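Local coordinates for CurJ (Moorea producens 3L, PDB 5TZ6), which probably catalyses the dehydration of polyketide intermediates, including a vinylogous dehydration, as the dehydratase domain of a curacin synthase module, at residues Ser28-Glu33 against Gln80-Pro85; Tyr211-Thr216 against Gln287-Val292; Gln223-Leu228 against Ala277-Phe282. The protein carries 1 engineered substitution. All blocks are in the same frame, centred on the assembly; numbering follows the deposited sequence.

In the fold
All three contacts are buried and apolar, and they differ mainly in which half of the molecule they pack. Contact 1 joins strand 24-30 to the edge strand 82-84 in the first hotdog-family region. Contacts 2 and 3 lie in the second, where they pack residues just before and just after helix 215-223 on the antiparallel neighbours 288-300 and 274-282. Backbone bonding between these strands, such as Val292 N to Ile279 O, ties contacts 2 and 3 together. Contacts 1 and 3 are on opposite sides of the chain's centre, about 26 Å apart between centres. A histidine side chain bonds to backbone at the helix start beside contact 2, whereas contact 3 approaches the ligand.

Contact 1: residues Ser28-Glu33 against Gln80-Pro85; sequences SYFSTE and QALAIP
A buried apolar contact between strands of two different sheets places Phe30 of strand 24-30 against Leu82 and Ile84 of the short strand 82-84. The strands are not bonded to each other here: the closest CA atoms, those of Ser31 and Ile84, are still 7.0 Å apart, and side chains bridge the gap. Ile84 does so with its terminal methyl. Its CG1 branch lies opposite the carbonyl carbon (chi1 -58°) and runs on fully extended (chi2 179°), which carries CD1 straight out to the backbone of the partner. There Ile84 CD1 rests 4.0 Å from Phe30 CB and 3.9 Å from Phe30 O, so the methyl meets the root of the phenylalanine and its carbonyl oxygen, not the ring. Ser31 N, at the other side of the same peptide group, is 4.2 Å from Ile84 CD1. The ring is met instead by Leu82, whose CD2 approaches Phe30 CD2 obliquely at 4.4 Å, a looser touch. On its own strand the ring has Ser28 CB at its edge, in plane. Leu82 and Ile84 both point their CB atoms toward Phe30, as alternate residues on one face of a strand do. Each strand has its backbone bonds to other strands: Phe30 with Arg90, Leu82 with Val49 and Ile84 with Val47. This is plain packing in the first half of what is, by family, a double-hotdog dehydratase fold. Val49 of strand 46-49 touches Phe30, Leu82 and Ile84 alike, and Val92 of strand 90-99 packs on Phe30 and Leu82.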
ATOM      1  N   SER A  28      -2.803  -8.163   0.279  1.00 69.85           N
ATOM      2  CA  SER A  28      -2.424  -9.510  -0.108  1.00 69.11           C
ATOM      3  C   SER A  28      -3.343  -9.942  -1.239  1.00 66.85           C
ATOM      4  O   SER A  28      -4.501  -9.523  -1.299  1.00 60.60           O
ATOM      5  CB  SER A  28      -2.525 -10.478   1.072  1.00 76.45           C
ATOM      6  OG  SER A  28      -1.795 -11.663   0.816  1.00 97.45           O
ATOM      7  N   TYR A  29      -2.822 -10.767  -2.146  1.00 68.22           N
ATOM      8  CA  TYR A  29      -3.566 -11.184  -3.336  1.00 71.59           C
ATOM      9  C   TYR A  29      -3.814 -12.688  -3.256  1.00 72.11           C
ATOM     10  O   TYR A  29      -2.912 -13.492  -3.511  1.00 79.61           O
ATOM     11  CB  TYR A  29      -2.815 -10.795  -4.603  1.00 76.70           C
ATOM     12  CG  TYR A  29      -2.521  -9.316  -4.665  1.00 80.39           C
ATOM     13  CD1 TYR A  29      -3.548  -8.386  -4.771  1.00 76.60           C
ATOM     14  CD2 TYR A  29      -1.216  -8.847  -4.609  1.00 86.66           C
ATOM     15  CE1 TYR A  29      -3.282  -7.028  -4.818  1.00 81.32           C
ATOM     16  CE2 TYR A  29      -0.941  -7.495  -4.656  1.00 93.31           C
ATOM     17  CZ  TYR A  29      -1.975  -6.589  -4.760  1.00 90.98           C
ATOM     18  OH  TYR A  29      -1.694  -5.241  -4.807  1.00 95.56           O
ATOM     19  N   PHE A  30      -5.048 -13.061  -2.925  1.00 63.12           N
ATOM     20  CA  PHE A  30      -5.394 -14.448  -2.639  1.00 57.38           C
ATOM     21  C   PHE A  30      -5.843 -15.155  -3.912  1.00 60.42           C
ATOM     22  O   PHE A  30      -6.800 -14.724  -4.574  1.00 62.34           O
ATOM     23  CB  PHE A  30      -6.480 -14.516  -1.566  1.00 55.94           C
ATOM     24  CG  PHE A  30      -5.942 -14.560  -0.162  1.00 53.87           C
ATOM     25  CD1 PHE A  30      -5.036 -13.615   0.275  1.00 60.33           C
ATOM     26  CD2 PHE A  30      -6.356 -15.536   0.723  1.00 58.07           C
ATOM     27  CE1 PHE A  30      -4.540 -13.653   1.564  1.00 64.57           C
ATOM     28  CE2 PHE A  30      -5.869 -15.578   2.014  1.00 59.24           C
ATOM     29  CZ  PHE A  30      -4.960 -14.633   2.435  1.00 62.61           C
ATOM     30  N   SER A  31      -5.143 -16.236  -4.247  1.00 62.19           N
ATOM     31  CA  SER A  31      -5.426 -17.051  -5.419  1.00 69.28           C
ATOM     32  C   SER A  31      -4.668 -18.360  -5.277  1.00 71.67           C
ATOM     33  O   SER A  31      -3.712 -18.462  -4.501  1.00 68.62           O
ATOM     34  CB  SER A  31      -5.023 -16.343  -6.716  1.00 70.49           C
ATOM     35  OG  SER A  31      -3.613 -16.287  -6.841  1.00 79.07           O
ATOM     36  N   THR A  32      -5.109 -19.364  -6.038  1.00 73.67           N
ATOM     37  CA  THR A  32      -4.458 -20.668  -5.981  1.00 71.96           C
ATOM     38  C   THR A  32      -3.031 -20.601  -6.509  1.00 77.34           C
ATOM     39  O   THR A  32      -2.168 -21.361  -6.057  1.00 76.68           O
ATOM     40  CB  THR A  32      -5.271 -21.702  -6.758  1.00 69.34           C
ATOM     41  OG1 THR A  32      -5.506 -21.226  -8.089  1.00 82.03           O
ATOM     42  CG2 THR A  32      -6.600 -21.963  -6.070  1.00 59.14           C
ATOM     43  N   GLU A  33      -2.763 -19.706  -7.463  1.00 77.92           N
ATOM     44  CA  GLU A  33      -1.405 -19.575  -7.980  1.00 90.27           C
ATOM     45  C   GLU A  33      -0.468 -18.957  -6.945  1.00 97.29           C
ATOM     46  O   GLU A  33       0.669 -19.416  -6.783  1.00112.76           O
ATOM     47  CB  GLU A  33      -1.412 -18.748  -9.264  1.00102.64           C
ATOM     48  CG  GLU A  33      -0.026 -18.430  -9.802  1.00114.05           C
ATOM     49  CD  GLU A  33      -0.061 -17.869 -11.210  1.00125.68           C
ATOM     50  OE1 GLU A  33      -1.030 -18.165 -11.942  1.00128.77           O
ATOM     51  OE2 GLU A  33       0.879 -17.136 -11.586  1.00131.27           O
ATOM     52  N   GLN A  80     -18.230 -13.590   7.381  1.00 54.76           N
ATOM     53  CA  GLN A  80     -18.526 -14.076   6.037  1.00 43.56           C
ATOM     54  C   GLN A  80     -17.337 -14.862   5.504  1.00 45.14           C
ATOM     55  O   GLN A  80     -16.204 -14.369   5.525  1.00 51.87           O
ATOM     56  CB  GLN A  80     -18.840 -12.913   5.087  1.00 51.34           C
ATOM     57  CG  GLN A  80     -19.383 -13.337   3.734  1.00 60.91           C
ATOM     58  CD  GLN A  80     -19.782 -12.159   2.865  1.00 74.98           C
ATOM     59  OE1 GLN A  80     -20.019 -11.055   3.359  1.00 85.06           O
ATOM     60  NE2 GLN A  80     -19.838 -12.383   1.556  1.00 83.71           N
ATOM     61  N   ALA A  81     -17.600 -16.069   5.012  1.00 56.99           N
ATOM     62  CA  ALA A  81     -16.547 -16.900   4.445  1.00 48.82           C
ATOM     63  C   ALA A  81     -16.042 -16.312   3.134  1.00 56.32           C
ATOM     64  O   ALA A  81     -16.787 -15.685   2.377  1.00 58.50           O
ATOM     65  CB  ALA A  81     -17.055 -18.322   4.207  1.00 51.46           C
ATOM     66  N   LEU A  82     -14.756 -16.520   2.871  1.00 52.40           N
ATOM     67  CA  LEU A  82     -14.123 -16.062   1.642  1.00 55.54           C
ATOM     68  C   LEU A  82     -14.026 -17.226   0.661  1.00 57.05           C
ATOM     69  O   LEU A  82     -13.427 -18.260   0.972  1.00 62.56           O
ATOM     70  CB  LEU A  82     -12.740 -15.481   1.930  1.00 48.08           C
ATOM     71  CG  LEU A  82     -11.860 -15.209   0.711  1.00 52.40           C
ATOM     72  CD1 LEU A  82     -12.624 -14.438  -0.353  1.00 58.59           C
ATOM     73  CD2 LEU A  82     -10.622 -14.441   1.129  1.00 58.94           C
ATOM     74  N   ALA A  83     -14.620 -17.063  -0.515  1.00 54.73           N
ATOM     75  CA  ALA A  83     -14.546 -18.058  -1.574  1.00 57.79           C
ATOM     76  C   ALA A  83     -13.887 -17.430  -2.789  1.00 60.11           C
ATOM     77  O   ALA A  83     -14.110 -16.255  -3.093  1.00 67.33           O
ATOM     78  CB  ALA A  83     -15.931 -18.602  -1.941  1.00 56.05           C
ATOM     79  N   ILE A  84     -13.086 -18.220  -3.490  1.00 67.48           N
ATOM     80  CA  ILE A  84     -12.304 -17.708  -4.608  1.00 67.49           C
ATOM     81  C   ILE A  84     -12.757 -18.402  -5.885  1.00 72.69           C
ATOM     82  O   ILE A  84     -12.557 -19.615  -6.035  1.00 78.10           O
ATOM     83  CB  ILE A  84     -10.803 -17.909  -4.362  1.00 67.53           C
ATOM     84  CG1 ILE A  84     -10.391 -17.218  -3.062  1.00 63.34           C
ATOM     85  CG2 ILE A  84      -9.998 -17.383  -5.539  1.00 67.03           C
ATOM     86  CD1 ILE A  84      -8.934 -17.385  -2.733  1.00 73.25           C
ATOM     87  N   PRO A  85     -13.369 -17.681  -6.823  1.00 82.21           N
ATOM     88  CA  PRO A  85     -13.798 -18.313  -8.074  1.00 84.30           C
ATOM     89  C   PRO A  85     -12.632 -18.977  -8.788  1.00 85.30           C
ATOM     90  O   PRO A  85     -11.461 -18.667  -8.551  1.00 75.63           O
ATOM     91  CB  PRO A  85     -14.369 -17.146  -8.892  1.00 80.62           C
ATOM     92  CG  PRO A  85     -13.827 -15.909  -8.245  1.00 82.36           C
ATOM     93  CD  PRO A  85     -13.665 -16.241  -6.794  1.00 79.77           C
TER

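Contact 2: residues Tyr211-Thr216 against Gln287-Val292; sequences YQLHPT and QLVAQV
Apolar packing is what joins these segments, and Leu213 supplies it with both of its methyls against Val289 and Ala290. Leu213 CD1 lies 3.7 Å from Ala290 CB, and Leu213 CD2 lies 3.8 Å from Val289 CG1, so the fork of the leucine spans two consecutive residues of the strand. The leucine and valine side chains cross obliquely. A classic beta bulge, with Val289 and Ala290 both facing Leu281 of the adjoining strand and interrupting the usual alternation, is consistent with both neighbours reaching Leu213. On the valine, CG1 stands opposite the backbone N (chi1 160°), and this is the branch that meets the leucine.

Within 211-216 a polar bond and close ring contacts shape the turn into the helix. His214 is the N-cap of helix 215-223, where its ND1 accepts from Thr216 N at 3.2 Å; the N-H points nearly straight at the nitrogen (162°) and close to the ring plane. Pro215 CD lies over one face of the imidazole, and His214 CD2 sits 3.6 Å above the Tyr211 ring, toward its rim.

Around the leucine, Phe248 and Phe250 of strand 239-250 add further apolar cover, while Ser56 of helix 51-65 donates to Leu213 O. Strand 288-300 itself runs between strands 239-250 and 274-282, antiparallel to both.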
ATOM      1  N   TYR A 211       6.465 -18.588   7.805  1.00 99.66           N
ATOM      2  CA  TYR A 211       5.199 -18.404   8.498  1.00 82.77           C
ATOM      3  C   TYR A 211       5.398 -18.446  10.007  1.00 76.49           C
ATOM      4  O   TYR A 211       6.222 -19.209  10.518  1.00 75.42           O
ATOM      5  CB  TYR A 211       4.206 -19.497   8.103  1.00 73.56           C
ATOM      6  CG  TYR A 211       3.665 -19.434   6.690  1.00 72.94           C
ATOM      7  CD1 TYR A 211       4.341 -20.039   5.640  1.00 74.98           C
ATOM      8  CD2 TYR A 211       2.453 -18.809   6.413  1.00 69.20           C
ATOM      9  CE1 TYR A 211       3.839 -20.004   4.348  1.00 80.09           C
ATOM     10  CE2 TYR A 211       1.945 -18.767   5.121  1.00 70.56           C
ATOM     11  CZ  TYR A 211       2.642 -19.366   4.094  1.00 80.23           C
ATOM     12  OH  TYR A 211       2.145 -19.332   2.809  1.00 86.92           O
ATOM     13  N   GLN A 212       4.628 -17.627  10.723  1.00 65.06           N
ATOM     14  CA  GLN A 212       4.483 -17.837  12.160  1.00 65.85           C
ATOM     15  C   GLN A 212       3.774 -19.162  12.433  1.00 69.05           C
ATOM     16  O   GLN A 212       4.323 -20.055  13.090  1.00 73.09           O
ATOM     17  CB  GLN A 212       3.723 -16.672  12.804  1.00 60.49           C
ATOM     18  CG  GLN A 212       4.530 -15.391  12.978  1.00 70.51           C
ATOM     19  CD  GLN A 212       5.043 -14.829  11.670  1.00 75.08           C
ATOM     20  OE1 GLN A 212       4.271 -14.573  10.749  1.00 69.31           O
ATOM     21  NE2 GLN A 212       6.354 -14.627  11.583  1.00 79.81           N
ATOM     22  N   LEU A 213       2.543 -19.294  11.941  1.00 59.09           N
ATOM     23  CA  LEU A 213       1.799 -20.548  11.957  1.00 55.94           C
ATOM     24  C   LEU A 213       1.123 -20.705  10.608  1.00 57.71           C
ATOM     25  O   LEU A 213       0.285 -19.879  10.234  1.00 55.60           O
ATOM     26  CB  LEU A 213       0.753 -20.589  13.074  1.00 54.41           C
ATOM     27  CG  LEU A 213       1.222 -20.757  14.514  1.00 64.39           C
ATOM     28  CD1 LEU A 213       0.018 -20.927  15.420  1.00 62.53           C
ATOM     29  CD2 LEU A 213       2.162 -21.949  14.634  1.00 60.86           C
ATOM     30  N   HIS A 214       1.494 -21.752   9.882  1.00 61.97           N
ATOM     31  CA  HIS A 214       0.932 -21.977   8.563  1.00 43.28           C
ATOM     32  C   HIS A 214      -0.589 -22.069   8.653  1.00 47.67           C
ATOM     33  O   HIS A 214      -1.124 -22.655   9.605  1.00 48.35           O
ATOM     34  CB  HIS A 214       1.502 -23.258   7.955  1.00 45.82           C
ATOM     35  CG  HIS A 214       1.365 -23.333   6.465  1.00 55.64           C
ATOM     36  ND1 HIS A 214       0.198 -23.726   5.845  1.00 55.29           N
ATOM     37  CD2 HIS A 214       2.249 -23.072   5.472  1.00 57.73           C
ATOM     38  CE1 HIS A 214       0.368 -23.699   4.534  1.00 55.21           C
ATOM     39  NE2 HIS A 214       1.605 -23.307   4.281  1.00 57.92           N
ATOM     40  N   PRO A 215      -1.319 -21.467   7.718  1.00 43.20           N
ATOM     41  CA  PRO A 215      -2.786 -21.585   7.765  1.00 37.97           C
ATOM     42  C   PRO A 215      -3.254 -23.017   7.973  1.00 55.29           C
ATOM     43  O   PRO A 215      -4.167 -23.251   8.779  1.00 54.24           O
ATOM     44  CB  PRO A 215      -3.229 -21.021   6.411  1.00 42.51           C
ATOM     45  CG  PRO A 215      -2.107 -20.132   5.962  1.00 40.37           C
ATOM     46  CD  PRO A 215      -0.842 -20.665   6.578  1.00 47.29           C
ATOM     47  N   THR A 216      -2.629 -23.987   7.293  1.00 52.03           N
ATOM     48  CA  THR A 216      -3.081 -25.373   7.388  1.00 39.59           C
ATOM     49  C   THR A 216      -2.836 -25.958   8.771  1.00 51.02           C
ATOM     50  O   THR A 216      -3.573 -26.854   9.202  1.00 51.25           O
ATOM     51  CB  THR A 216      -2.399 -26.239   6.323  1.00 48.91           C
ATOM     52  OG1 THR A 216      -0.974 -26.204   6.491  1.00 50.47           O
ATOM     53  CG2 THR A 216      -2.758 -25.755   4.925  1.00 48.83           C
ATOM     54  N   GLN A 287       7.416 -27.169  24.753  1.00 93.55           N
ATOM     55  CA  GLN A 287       7.286 -25.727  24.611  1.00 93.02           C
ATOM     56  C   GLN A 287       5.966 -25.397  23.935  1.00 90.67           C
ATOM     57  O   GLN A 287       5.689 -25.862  22.824  1.00 86.25           O
ATOM     58  CB  GLN A 287       8.462 -25.154  23.822  1.00 98.98           C
ATOM     59  CG  GLN A 287       9.723 -24.977  24.654  1.00113.82           C
ATOM     60  CD  GLN A 287      10.995 -25.098  23.833  1.00131.63           C
ATOM     61  OE1 GLN A 287      11.064 -25.877  22.881  1.00130.30           O
ATOM     62  NE2 GLN A 287      12.014 -24.325  24.202  1.00137.24           N
ATOM     63  N   LEU A 288       5.145 -24.611  24.618  1.00 84.60           N
ATOM     64  CA  LEU A 288       3.843 -24.231  24.088  1.00 70.69           C
ATOM     65  C   LEU A 288       4.028 -23.350  22.857  1.00 68.25           C
ATOM     66  O   LEU A 288       4.672 -22.300  22.923  1.00 76.82           O
ATOM     67  CB  LEU A 288       3.045 -23.509  25.169  1.00 70.05           C
ATOM     68  CG  LEU A 288       1.523 -23.455  25.094  1.00 79.25           C
ATOM     69  CD1 LEU A 288       0.931 -24.845  24.897  1.00 74.57           C
ATOM     70  CD2 LEU A 288       1.002 -22.825  26.373  1.00 82.71           C
ATOM     71  N   VAL A 289       3.491 -23.796  21.727  1.00 62.46           N
ATOM     72  CA  VAL A 289       3.567 -23.045  20.477  1.00 65.54           C
ATOM     73  C   VAL A 289       2.393 -22.078  20.336  1.00 65.95           C
ATOM     74  O   VAL A 289       2.571 -20.925  19.936  1.00 72.07           O
ATOM     75  CB  VAL A 289       3.631 -24.033  19.292  1.00 68.42           C
ATOM     76  CG1 VAL A 289       3.231 -23.347  17.994  1.00 58.98           C
ATOM     77  CG2 VAL A 289       5.026 -24.647  19.180  1.00 70.63           C
ATOM     78  N   ALA A 290       1.182 -22.522  20.656  1.00 60.71           N
ATOM     79  CA  ALA A 290      -0.005 -21.693  20.501  1.00 59.21           C
ATOM     80  C   ALA A 290      -1.081 -22.234  21.424  1.00 54.89           C
ATOM     81  O   ALA A 290      -1.077 -23.415  21.790  1.00 53.32           O
ATOM     82  CB  ALA A 290      -0.499 -21.663  19.049  1.00 42.54           C
ATOM     83  N   GLN A 291      -2.023 -21.367  21.775  1.00 50.81           N
ATOM     84  CA  GLN A 291      -3.080 -21.745  22.700  1.00 61.74           C
ATOM     85  C   GLN A 291      -4.375 -21.051  22.313  1.00 55.48           C
ATOM     86  O   GLN A 291      -4.367 -19.888  21.904  1.00 50.97           O
ATOM     87  CB  GLN A 291      -2.712 -21.382  24.140  1.00 60.99           C
ATOM     88  CG  GLN A 291      -3.680 -21.924  25.166  1.00 66.25           C
ATOM     89  CD  GLN A 291      -3.252 -21.613  26.580  1.00 71.07           C
ATOM     90  OE1 GLN A 291      -3.281 -22.476  27.456  1.00 83.78           O
ATOM     91  NE2 GLN A 291      -2.854 -20.369  26.812  1.00 68.54           N
ATOM     92  N   VAL A 292      -5.486 -21.769  22.437  1.00 58.30           N
ATOM     93  CA  VAL A 292      -6.800 -21.250  22.080  1.00 49.78           C
ATOM     94  C   VAL A 292      -7.718 -21.443  23.273  1.00 53.46           C
ATOM     95  O   VAL A 292      -7.913 -22.576  23.734  1.00 48.64           O
ATOM     96  CB  VAL A 292      -7.383 -21.944  20.840  1.00 49.61           C
ATOM     97  CG1 VAL A 292      -8.794 -21.425  20.555  1.00 44.89           C
ATOM     98  CG2 VAL A 292      -6.471 -21.742  19.650  1.00 47.96           C
TER

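Contact 3: residues Gln223-Leu228 against Ala277-Phe282; sequences QSIIAL and ADIQLF
Ile225 lays its branch methyl CG2 against two residues of strand 274-282, Ala277 and Ile279. The approach to Ile279 CD1 is 4.3 Å, and that from Ile225 CG2 to Ala277 CB is 4.5 Å, both rather loose apolar contacts. Ala277 and Ile279 point the same way because one residue separates them on an extended strand; Asp278 and Gln280, in between and beyond, are turned to the other side and are partly exposed. Ile279 reaches the isoleucine by an almost extended chain (chi2 168°), which puts its end methyl, CD1, at the meeting point. In Ile225 the other branch is turned off the staggered positions (chi2 137°), and it is the methyl directly on CB that does the touching.

The segment 223-228 continues the course of helix 215-223 with three bonds from an N-H to the carbonyl three residues back: Ile226 N to Gln223 O, Ala227 N to Ser224 O, and Leu228 N to Ile225 O are 2.9 Å each. In the hotdog fold a long helix packs against a curved antiparallel sheet, and the present contact is part of that packing, in the helical turn that follows helix 215-223. Gln223 follows Asp219 by four residues, matching the D-x-x-x-Q sequence of polyketide dehydratases, and its NE2 donates to OD2 of Asp219, which lines the ligand pocket, and to Phe182 O. The Ile225 side chain is itself about 6 Å from the bound hydroxy-methylheptenoic acid. Ile279 is flanked by Cys261 and Thr263 of strand 258-267 and by Val292 of strand 288-300.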
ATOM      1  N   GLN A 223      -9.505 -28.723  13.452  1.00 55.25           N
ATOM      2  CA  GLN A 223     -10.042 -30.021  13.051  1.00 54.53           C
ATOM      3  C   GLN A 223     -10.028 -31.009  14.203  1.00 58.48           C
ATOM      4  O   GLN A 223     -10.822 -31.957  14.214  1.00 48.36           O
ATOM      5  CB  GLN A 223      -9.243 -30.614  11.894  1.00 46.71           C
ATOM      6  CG  GLN A 223      -9.201 -29.802  10.627  1.00 54.00           C
ATOM      7  CD  GLN A 223      -8.151 -30.338   9.677  1.00 56.24           C
ATOM      8  OE1 GLN A 223      -7.765 -31.499   9.769  1.00 60.43           O
ATOM      9  NE2 GLN A 223      -7.665 -29.491   8.778  1.00 61.93           N
ATOM     10  N   SER A 224      -9.120 -30.825  15.162  1.00 62.54           N
ATOM     11  CA  SER A 224      -9.063 -31.769  16.273  1.00 60.71           C
ATOM     12  C   SER A 224     -10.417 -31.919  16.961  1.00 55.56           C
ATOM     13  O   SER A 224     -10.751 -33.009  17.435  1.00 64.27           O
ATOM     14  CB  SER A 224      -8.006 -31.336  17.290  1.00 59.03           C
ATOM     15  OG  SER A 224      -8.298 -30.056  17.825  1.00 60.41           O
ATOM     16  N   ILE A 225     -11.223 -30.853  17.012  1.00 46.69           N
ATOM     17  CA  ILE A 225     -12.474 -30.952  17.760  1.00 52.32           C
ATOM     18  C   ILE A 225     -13.405 -31.959  17.115  1.00 59.01           C
ATOM     19  O   ILE A 225     -14.250 -32.547  17.799  1.00 63.89           O
ATOM     20  CB  ILE A 225     -13.194 -29.593  17.898  1.00 59.87           C
ATOM     21  CG1 ILE A 225     -14.091 -29.341  16.688  1.00 59.61           C
ATOM     22  CG2 ILE A 225     -12.201 -28.453  18.113  1.00 63.93           C
ATOM     23  CD1 ILE A 225     -15.447 -28.781  17.064  1.00 72.71           C
ATOM     24  N   ILE A 226     -13.253 -32.196  15.812  1.00 55.55           N
ATOM     25  CA  ILE A 226     -14.111 -33.159  15.141  1.00 48.45           C
ATOM     26  C   ILE A 226     -14.016 -34.511  15.828  1.00 52.97           C
ATOM     27  O   ILE A 226     -14.974 -35.293  15.815  1.00 51.60           O
ATOM     28  CB  ILE A 226     -13.727 -33.264  13.652  1.00 47.26           C
ATOM     29  CG1 ILE A 226     -14.110 -31.987  12.901  1.00 46.81           C
ATOM     30  CG2 ILE A 226     -14.353 -34.511  13.017  1.00 43.41           C
ATOM     31  CD1 ILE A 226     -15.579 -31.624  13.013  1.00 55.34           C
ATOM     32  N   ALA A 227     -12.868 -34.806  16.448  1.00 51.18           N
ATOM     33  CA  ALA A 227     -12.653 -36.107  17.070  1.00 55.71           C
ATOM     34  C   ALA A 227     -13.482 -36.314  18.328  1.00 57.28           C
ATOM     35  O   ALA A 227     -13.563 -37.447  18.814  1.00 69.38           O
ATOM     36  CB  ALA A 227     -11.168 -36.297  17.391  1.00 53.46           C
ATOM     37  N   LEU A 228     -14.111 -35.268  18.854  1.00 52.79           N
ATOM     38  CA  LEU A 228     -14.989 -35.403  20.005  1.00 53.74           C
ATOM     39  C   LEU A 228     -16.461 -35.489  19.626  1.00 58.33           C
ATOM     40  O   LEU A 228     -17.309 -35.550  20.519  1.00 64.18           O
ATOM     41  CB  LEU A 228     -14.777 -34.230  20.966  1.00 56.75           C
ATOM     42  CG  LEU A 228     -13.327 -33.917  21.320  1.00 58.15           C
ATOM     43  CD1 LEU A 228     -13.246 -32.617  22.098  1.00 59.66           C
ATOM     44  CD2 LEU A 228     -12.711 -35.055  22.123  1.00 65.05           C
ATOM     45  N   ALA A 277     -14.505 -25.408  23.324  1.00 49.69           N
ATOM     46  CA  ALA A 277     -13.267 -26.144  23.529  1.00 54.90           C
ATOM     47  C   ALA A 277     -12.111 -25.199  23.833  1.00 53.54           C
ATOM     48  O   ALA A 277     -12.119 -24.028  23.441  1.00 51.46           O
ATOM     49  CB  ALA A 277     -12.930 -26.976  22.293  1.00 39.80           C
ATOM     50  N   ASP A 278     -11.119 -25.729  24.543  1.00 55.57           N
ATOM     51  CA  ASP A 278      -9.802 -25.127  24.678  1.00 61.00           C
ATOM     52  C   ASP A 278      -8.792 -26.018  23.965  1.00 58.65           C
ATOM     53  O   ASP A 278      -8.891 -27.254  24.011  1.00 61.97           O
ATOM     54  CB  ASP A 278      -9.410 -24.960  26.149  1.00 75.09           C
ATOM     55  CG  ASP A 278     -10.236 -23.896  26.867  1.00 99.49           C
ATOM     56  OD1 ASP A 278     -10.599 -22.884  26.233  1.00108.17           O
ATOM     57  OD2 ASP A 278     -10.522 -24.075  28.070  1.00116.97           O
ATOM     58  N   ILE A 279      -7.815 -25.385  23.317  1.00 57.31           N
ATOM     59  CA  ILE A 279      -6.829 -26.083  22.505  1.00 58.35           C
ATOM     60  C   ILE A 279      -5.436 -25.593  22.873  1.00 55.06           C
ATOM     61  O   ILE A 279      -5.231 -24.412  23.172  1.00 56.54           O
ATOM     62  CB  ILE A 279      -7.104 -25.874  21.000  1.00 59.72           C
ATOM     63  CG1 ILE A 279      -8.574 -26.186  20.686  1.00 58.01           C
ATOM     64  CG2 ILE A 279      -6.151 -26.711  20.166  1.00 54.79           C
ATOM     65  CD1 ILE A 279      -9.026 -25.744  19.314  1.00 54.53           C
ATOM     66  N   GLN A 280      -4.472 -26.515  22.816  1.00 49.17           N
ATOM     67  CA  GLN A 280      -3.075 -26.255  23.151  1.00 48.76           C
ATOM     68  C   GLN A 280      -2.205 -26.964  22.122  1.00 48.61           C
ATOM     69  O   GLN A 280      -2.220 -28.193  22.028  1.00 46.83           O
ATOM     70  CB  GLN A 280      -2.746 -26.733  24.566  1.00 55.83           C
ATOM     71  CG  GLN A 280      -3.339 -25.858  25.661  1.00 58.94           C
ATOM     72  CD  GLN A 280      -2.890 -26.289  27.035  1.00 76.87           C
ATOM     73  OE1 GLN A 280      -2.789 -27.481  27.320  1.00 84.77           O
ATOM     74  NE2 GLN A 280      -2.593 -25.321  27.891  1.00 85.33           N
ATOM     75  N   LEU A 281      -1.494 -26.195  21.313  1.00 51.41           N
ATOM     76  CA  LEU A 281      -0.507 -26.734  20.395  1.00 55.15           C
ATOM     77  C   LEU A 281       0.865 -26.569  21.032  1.00 60.60           C
ATOM     78  O   LEU A 281       1.222 -25.459  21.438  1.00 73.09           O
ATOM     79  CB  LEU A 281      -0.578 -26.001  19.057  1.00 45.73           C
ATOM     80  CG  LEU A 281       0.353 -26.424  17.927  1.00 58.43           C
ATOM     81  CD1 LEU A 281       0.090 -27.864  17.496  1.00 50.41           C
ATOM     82  CD2 LEU A 281       0.191 -25.456  16.764  1.00 54.97           C
ATOM     83  N   PHE A 282       1.627 -27.659  21.144  1.00 62.54           N
ATOM     84  CA  PHE A 282       2.930 -27.572  21.796  1.00 69.12           C
ATOM     85  C   PHE A 282       3.959 -28.470  21.115  1.00 71.94           C
ATOM     86  O   PHE A 282       3.644 -29.319  20.268  1.00 69.40           O
ATOM     87  CB  PHE A 282       2.850 -27.876  23.302  1.00 71.62           C
ATOM     88  CG  PHE A 282       2.230 -29.189  23.629  1.00 67.25           C
ATOM     89  CD1 PHE A 282       0.854 -29.323  23.690  1.00 63.00           C
ATOM     90  CD2 PHE A 282       3.026 -30.295  23.890  1.00 70.22           C
ATOM     91  CE1 PHE A 282       0.276 -30.539  23.988  1.00 75.65           C
ATOM     92  CE2 PHE A 282       2.459 -31.514  24.193  1.00 84.30           C
ATOM     93  CZ  PHE A 282       1.081 -31.639  24.240  1.00 85.48           C
TER